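Local coordinates for polysialic acid O-acetyltransferase (Escherichia coli, PDB 3JQY), which transfers acetyl groups from acetyl-CoA to the sialic acid residues of capsular polysialic acid, with high specificity for long polymers, at residues W74-F79 and K95-A100; F118-D123 and V139-S144. One frame throughout, in Å; residues are numbered along the deposited sequence.

Contact 1 (W74-F79 and K95-A100)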
loop_
_atom_site.group_PDB
_atom_site.type_symbol
_atom_site.label_atom_id
_atom_site.label_comp_id
_atom_site.label_asym_id
_atom_site.label_seq_id
_atom_site.Cartn_x
_atom_site.Cartn_y
_atom_site.Cartn_z
ATOM N N TRP B 74 3.100 -15.879 14.929
ATOM C CA TRP B 74 3.632 -15.849 13.570
ATOM C C TRP B 74 4.821 -14.904 13.461
ATOM O O TRP B 74 4.949 -14.144 12.507
ATOM C CB TRP B 74 2.535 -15.502 12.559
ATOM C CG TRP B 74 1.564 -16.616 12.429
ATOM C CD1 TRP B 74 1.711 -17.748 11.679
ATOM C CD2 TRP B 74 0.306 -16.734 13.093
ATOM N NE1 TRP B 74 0.615 -18.560 11.830
ATOM C CE2 TRP B 74 -0.264 -17.960 12.693
ATOM C CE3 TRP B 74 -0.400 -15.919 13.981
ATOM C CZ2 TRP B 74 -1.507 -18.390 13.148
ATOM C CZ3 TRP B 74 -1.636 -16.348 14.436
ATOM C CH2 TRP B 74 -2.176 -17.573 14.018
ATOM N N LEU B 75 5.690 -14.967 14.461
ATOM C CA LEU B 75 6.934 -14.214 14.423
ATOM C C LEU B 75 8.036 -15.075 13.804
ATOM O O LEU B 75 8.196 -16.240 14.174
ATOM C CB LEU B 75 7.334 -13.816 15.843
ATOM C CG LEU B 75 8.725 -13.195 15.979
ATOM C CD1 LEU B 75 8.749 -11.822 15.329
ATOM C CD2 LEU B 75 9.128 -13.108 17.444
ATOM N N THR B 76 8.783 -14.499 12.862
ATOM C CA THR B 76 9.961 -15.143 12.288
ATOM C C THR B 76 11.138 -14.201 12.489
ATOM O O THR B 76 11.078 -13.039 12.095
ATOM C CB THR B 76 9.799 -15.417 10.777
ATOM O OG1 THR B 76 8.651 -16.244 10.553
ATOM C CG2 THR B 76 11.043 -16.123 10.216
ATOM N N VAL B 77 12.189 -14.699 13.128
ATOM C CA VAL B 77 13.417 -13.932 13.320
ATOM C C VAL B 77 14.533 -14.623 12.556
ATOM O O VAL B 77 14.847 -15.780 12.820
ATOM C CB VAL B 77 13.811 -13.834 14.806
ATOM C CG1 VAL B 77 15.031 -12.963 14.960
ATOM C CG2 VAL B 77 12.655 -13.281 15.632
ATOM N N ILE B 78 15.104 -13.919 11.583
ATOM C CA ILE B 78 16.169 -14.485 10.770
ATOM C C ILE B 78 17.466 -13.746 11.040
ATOM O O ILE B 78 17.510 -12.515 10.991
ATOM C CB ILE B 78 15.842 -14.411 9.270
ATOM C CG1 ILE B 78 14.538 -15.153 8.981
ATOM C CG2 ILE B 78 17.000 -14.986 8.453
ATOM C CD1 ILE B 78 14.063 -15.025 7.556
ATOM N N PHE B 79 18.517 -14.504 11.336
ATOM C CA PHE B 79 19.848 -13.938 11.553
ATOM C C PHE B 79 20.723 -14.234 10.341
ATOM O O PHE B 79 20.952 -15.400 10.011
ATOM C CB PHE B 79 20.494 -14.544 12.805
ATOM C CG PHE B 79 19.873 -14.087 14.090
ATOM C CD1 PHE B 79 18.894 -14.848 14.712
ATOM C CD2 PHE B 79 20.260 -12.892 14.671
ATOM C CE1 PHE B 79 18.315 -14.427 15.898
ATOM C CE2 PHE B 79 19.687 -12.465 15.865
ATOM C CZ PHE B 79 18.716 -13.231 16.475
ATOM N N LYS B 95 4.281 -9.732 16.054
ATOM C CA LYS B 95 4.040 -10.582 14.903
ATOM C C LYS B 95 4.985 -10.095 13.806
ATOM O O LYS B 95 5.580 -9.029 13.932
ATOM C CB LYS B 95 2.593 -10.424 14.421
ATOM C CG LYS B 95 1.560 -10.601 15.523
ATOM C CD LYS B 95 0.142 -10.600 14.979
ATOM C CE LYS B 95 -0.862 -10.656 16.121
ATOM N NZ LYS B 95 -2.130 -11.311 15.704
ATOM N N GLY B 96 5.125 -10.866 12.733
ATOM C CA GLY B 96 5.880 -10.407 11.581
ATOM C C GLY B 96 7.275 -10.974 11.408
ATOM O O GLY B 96 7.602 -12.050 11.912
ATOM N N ASP B 97 8.098 -10.236 10.672
ATOM C CA ASP B 97 9.409 -10.724 10.277
ATOM C C ASP B 97 10.494 -9.755 10.697
ATOM O O ASP B 97 10.478 -8.592 10.300
ATOM C CB ASP B 97 9.456 -10.903 8.762
ATOM C CG ASP B 97 8.522 -11.999 8.279
ATOM O OD1 ASP B 97 7.497 -11.672 7.651
ATOM O OD2 ASP B 97 8.808 -13.185 8.547
ATOM N N ILE B 98 11.446 -10.242 11.486
ATOM C CA ILE B 98 12.597 -9.440 11.866
ATOM C C ILE B 98 13.848 -10.061 11.269
ATOM O O ILE B 98 14.176 -11.204 11.567
ATOM C CB ILE B 98 12.781 -9.390 13.394
ATOM C CG1 ILE B 98 11.561 -8.751 14.069
ATOM C CG2 ILE B 98 14.054 -8.630 13.744
ATOM C CD1 ILE B 98 11.629 -8.795 15.594
ATOM N N VAL B 99 14.545 -9.313 10.423
ATOM C CA VAL B 99 15.786 -9.807 9.837
ATOM C C VAL B 99 16.957 -8.958 10.325
ATOM O O VAL B 99 17.014 -7.755 10.057
ATOM C CB VAL B 99 15.715 -9.827 8.293
ATOM C CG1 VAL B 99 16.996 -10.413 7.694
ATOM C CG2 VAL B 99 14.488 -10.619 7.840
ATOM N N ALA B 100 17.876 -9.601 11.046
ATOM C CA ALA B 100 19.060 -8.948 11.607
ATOM C C ALA B 100 20.281 -9.406 10.828
ATOM O O ALA B 100 20.639 -10.583 10.857
ATOM C CB ALA B 100 19.214 -9.290 13.094
HETATM O O HOH W 1 6.433 -14.323 10.158
#
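Trp74 O is gripped from two directions, by Gly96 N at 3.3 Å and by water 1 at 2.8 Å. The amide of Gly96 comes in from above the carbonyl plane, whereas the bonds farther along run almost straight. This is the beginning of a parallel strand pair on successive coils of the left-handed beta-helix, just after a corner of the chain. Gly96 sits at phi 103° and psi -157°, where a side chain would be jammed against the carbonyl oxygen of Lys95, and its own carbonyl receives Thr76 N. From there the bonds zigzag: Ile98 N gives to Thr76 O, Ile78 N to Ile98 O and Ala100 N to Ile78 O. The CA-H groups of Val77 and Val99 lean on Ile98 O and Ile78 O, so each of these oxygens has a second, weaker contact.

Inside the coil, Leu75, Val77, Ile98, Phe79 and Ala100 share one face. Leu75 CD1 meets Ile98 CD1 at 4.2 Å, the two side chains crossing at a slant, and Ile98 goes on to Val106 and Ile108 of another wall. The Phe79 ring meets that of Phe57 on strand 53-58, the planes nearly parallel. On the other face Ile78 CB lies 4.3 Å from Val99 CG2. Thr76 and Asp97 stand side by side there; with Thr76 OG1 beside its backbone N (chi1 -58°), the hydroxyl reaches water 1 at 3.0 Å. The same water, its protons probably shared among several acceptors, lies within hydrogen-bonding distance of Asp97 OD2, at 3.1 Å.

Contact 2 (F118-D123 and V139-S144)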
loop_
_atom_site.group_PDB
_atom_site.type_symbol
_atom_site.label_atom_id
_atom_site.label_comp_id
_atom_site.label_asym_id
_atom_site.label_seq_id
_atom_site.Cartn_x
_atom_site.Cartn_y
_atom_site.Cartn_z
ATOM N N PHE B 118 4.312 -6.786 10.146
ATOM C CA PHE B 118 5.529 -6.096 10.584
ATOM C C PHE B 118 6.757 -6.653 9.869
ATOM O O PHE B 118 6.899 -7.870 9.736
ATOM C CB PHE B 118 5.665 -6.288 12.090
ATOM C CG PHE B 118 6.798 -5.526 12.722
ATOM C CD1 PHE B 118 6.842 -4.145 12.670
ATOM C CD2 PHE B 118 7.786 -6.201 13.429
ATOM C CE1 PHE B 118 7.871 -3.445 13.294
ATOM C CE2 PHE B 118 8.815 -5.515 14.048
ATOM C CZ PHE B 118 8.860 -4.136 13.979
ATOM N N GLU B 119 7.634 -5.767 9.392
ATOM C CA GLU B 119 8.914 -6.186 8.805
ATOM C C GLU B 119 10.035 -5.279 9.287
ATOM O O GLU B 119 9.888 -4.055 9.280
ATOM C CB GLU B 119 8.896 -6.101 7.270
ATOM C CG GLU B 119 7.691 -6.697 6.556
ATOM C CD GLU B 119 7.730 -6.425 5.054
ATOM O OE1 GLU B 119 8.836 -6.157 4.529
ATOM O OE2 GLU B 119 6.659 -6.475 4.398
ATOM N N VAL B 120 11.160 -5.870 9.688
ATOM C CA VAL B 120 12.374 -5.097 9.953
ATOM C C VAL B 120 13.491 -5.527 9.010
ATOM O O VAL B 120 13.767 -6.722 8.879
ATOM C CB VAL B 120 12.863 -5.256 11.404
ATOM C CG1 VAL B 120 14.196 -4.531 11.586
ATOM C CG2 VAL B 120 11.820 -4.714 12.375
ATOM N N VAL B 121 14.122 -4.549 8.357
ATOM C CA VAL B 121 15.227 -4.795 7.431
ATOM C C VAL B 121 16.465 -4.060 7.943
ATOM O O VAL B 121 16.400 -2.867 8.214
ATOM C CB VAL B 121 14.895 -4.238 6.029
ATOM C CG1 VAL B 121 16.005 -4.572 5.040
ATOM C CG2 VAL B 121 13.549 -4.762 5.547
ATOM N N THR B 122 17.594 -4.757 8.059
ATOM C CA THR B 122 18.817 -4.127 8.552
ATOM C C THR B 122 20.034 -4.478 7.703
ATOM O O THR B 122 19.963 -5.322 6.812
ATOM C CB THR B 122 19.142 -4.587 9.986
ATOM O OG1 THR B 122 19.296 -6.013 9.996
ATOM C CG2 THR B 122 18.037 -4.199 10.955
ATOM N N ASP B 123 21.152 -3.824 8.003
ATOM C CA ASP B 123 22.452 -4.200 7.453
ATOM C C ASP B 123 23.534 -3.498 8.257
ATOM O O ASP B 123 23.813 -2.316 8.037
ATOM C CB ASP B 123 22.554 -3.826 5.972
ATOM C CG ASP B 123 23.858 -4.287 5.338
ATOM O OD1 ASP B 123 24.684 -4.911 6.035
ATOM O OD2 ASP B 123 24.052 -4.028 4.132
ATOM N N VAL B 139 3.499 -2.398 9.146
ATOM C CA VAL B 139 4.525 -1.391 9.355
ATOM C C VAL B 139 5.891 -1.970 9.014
ATOM O O VAL B 139 6.276 -3.011 9.543
ATOM C CB VAL B 139 4.533 -0.884 10.800
ATOM C CG1 VAL B 139 5.740 0.013 11.046
ATOM C CG2 VAL B 139 3.236 -0.138 11.101
ATOM N N ILE B 140 6.610 -1.280 8.126
ATOM C CA ILE B 140 7.942 -1.695 7.702
ATOM C C ILE B 140 8.991 -0.719 8.217
ATOM O O ILE B 140 8.894 0.483 7.989
ATOM C CB ILE B 140 8.048 -1.769 6.165
ATOM C CG1 ILE B 140 7.028 -2.766 5.606
ATOM C CG2 ILE B 140 9.465 -2.153 5.743
ATOM C CD1 ILE B 140 6.937 -2.760 4.086
ATOM N N LEU B 141 9.977 -1.235 8.940
ATOM C CA LEU B 141 11.123 -0.413 9.331
ATOM C C LEU B 141 12.312 -0.813 8.462
ATOM O O LEU B 141 12.917 -1.868 8.672
ATOM C CB LEU B 141 11.433 -0.586 10.822
ATOM C CG LEU B 141 10.246 -0.421 11.780
ATOM C CD1 LEU B 141 10.670 -0.583 13.246
ATOM C CD2 LEU B 141 9.552 0.931 11.568
ATOM N N ARG B 142 12.625 0.018 7.467
ATOM C CA ARG B 142 13.607 -0.345 6.444
ATOM C C ARG B 142 14.904 0.446 6.601
ATOM O O ARG B 142 15.052 1.525 6.034
ATOM C CB ARG B 142 13.022 -0.137 5.041
ATOM C CG ARG B 142 13.839 -0.782 3.925
ATOM C CD ARG B 142 13.249 -0.518 2.530
ATOM N NE ARG B 142 11.905 -1.078 2.365
ATOM C CZ ARG B 142 11.643 -2.363 2.148
ATOM N NH1 ARG B 142 12.634 -3.247 2.070
ATOM N NH2 ARG B 142 10.383 -2.770 2.012
ATOM N N ALA B 143 15.842 -0.096 7.375
ATOM C CA ALA B 143 17.077 0.622 7.698
ATOM C C ALA B 143 18.159 0.447 6.637
ATOM O O ALA B 143 19.207 1.095 6.698
ATOM C CB ALA B 143 17.601 0.189 9.058
ATOM N N SER B 144 17.909 -0.445 5.684
ATOM C CA SER B 144 18.825 -0.679 4.570
ATOM C C SER B 144 18.068 -0.649 3.245
ATOM O O SER B 144 16.949 -1.164 3.154
ATOM C CB SER B 144 19.515 -2.032 4.732
ATOM O OG SER B 144 20.205 -2.388 3.543
HETATM O O HOH W 2 8.909 -5.380 1.683
HETATM O O HOH W 3 22.703 -1.428 3.090
#
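Strands 119-121 and 139-142 run parallel, their axes 4.8 Å apart at the closest and 6° from perfect alignment, joined by Glu119 N to Val139 O, Leu141 N to Glu119 O, Val121 N to Leu141 O and, just past strand 139-142, Ala143 N to Val121 O. Phe118, its CG anti to the backbone N (chi1 -174°), brings its ring obliquely against Val139 and Leu141: CD1 lies 3.4 Å from Val139 O and CE1 4.0 Å from Leu141 CD1. Leu141 fills the coil interior against Val127, Ile129, Ile164 and Ile166. On the outer face Glu119 extends alongside Ile140, its OE2 3.7 Å from Ile140 CD1. Its OE1 accepts a bond from water 2 (3.0 Å), which takes one from Arg142 NH2 in the guanidinium plane. Glu119 OE1 is 4.5 Å from Arg142 NH2, well out of that plane, so only the charges interact. A leucine in place of Glu119 removes the carboxylate, and water 2 and the Arg142 charge would probably lose their partner. Tyr192 of a second subunit packs on Ile140 and Arg142. Past the strands, water 3 joins Asp123 OD2 to Ser144 OG. Such stacked parallel coils typify the hexapeptide-repeat left-handed beta-helix, here ending beside Gly146, a probable acetyl-CoA-binding residue.

How the contacts relate
After the earlier coils, the first strand of contact 1 is 71-80; the chain then makes one circuit through strand 85-88 before contact 1 closes it at strand 97-101. Another circuit follows, by way of 105-108 and 113-114, and contact 2 then closes the next one, in which 126-129 and 134-135 lie between 119-121 and 139-142. The two loops therefore follow in series, neither nested nor crossing. Strands 97-101 and 119-121 are neighbours in the same wall: Asp97 N lies 2.8 Å from Phe118 O, and Thr122 OG1 reaches Val99 O. With that pairing between them, the contacts join strands 71-80, 97-101, 119-121 and 139-142 in one wall, running toward the probable acetyl-CoA site beside contact 2.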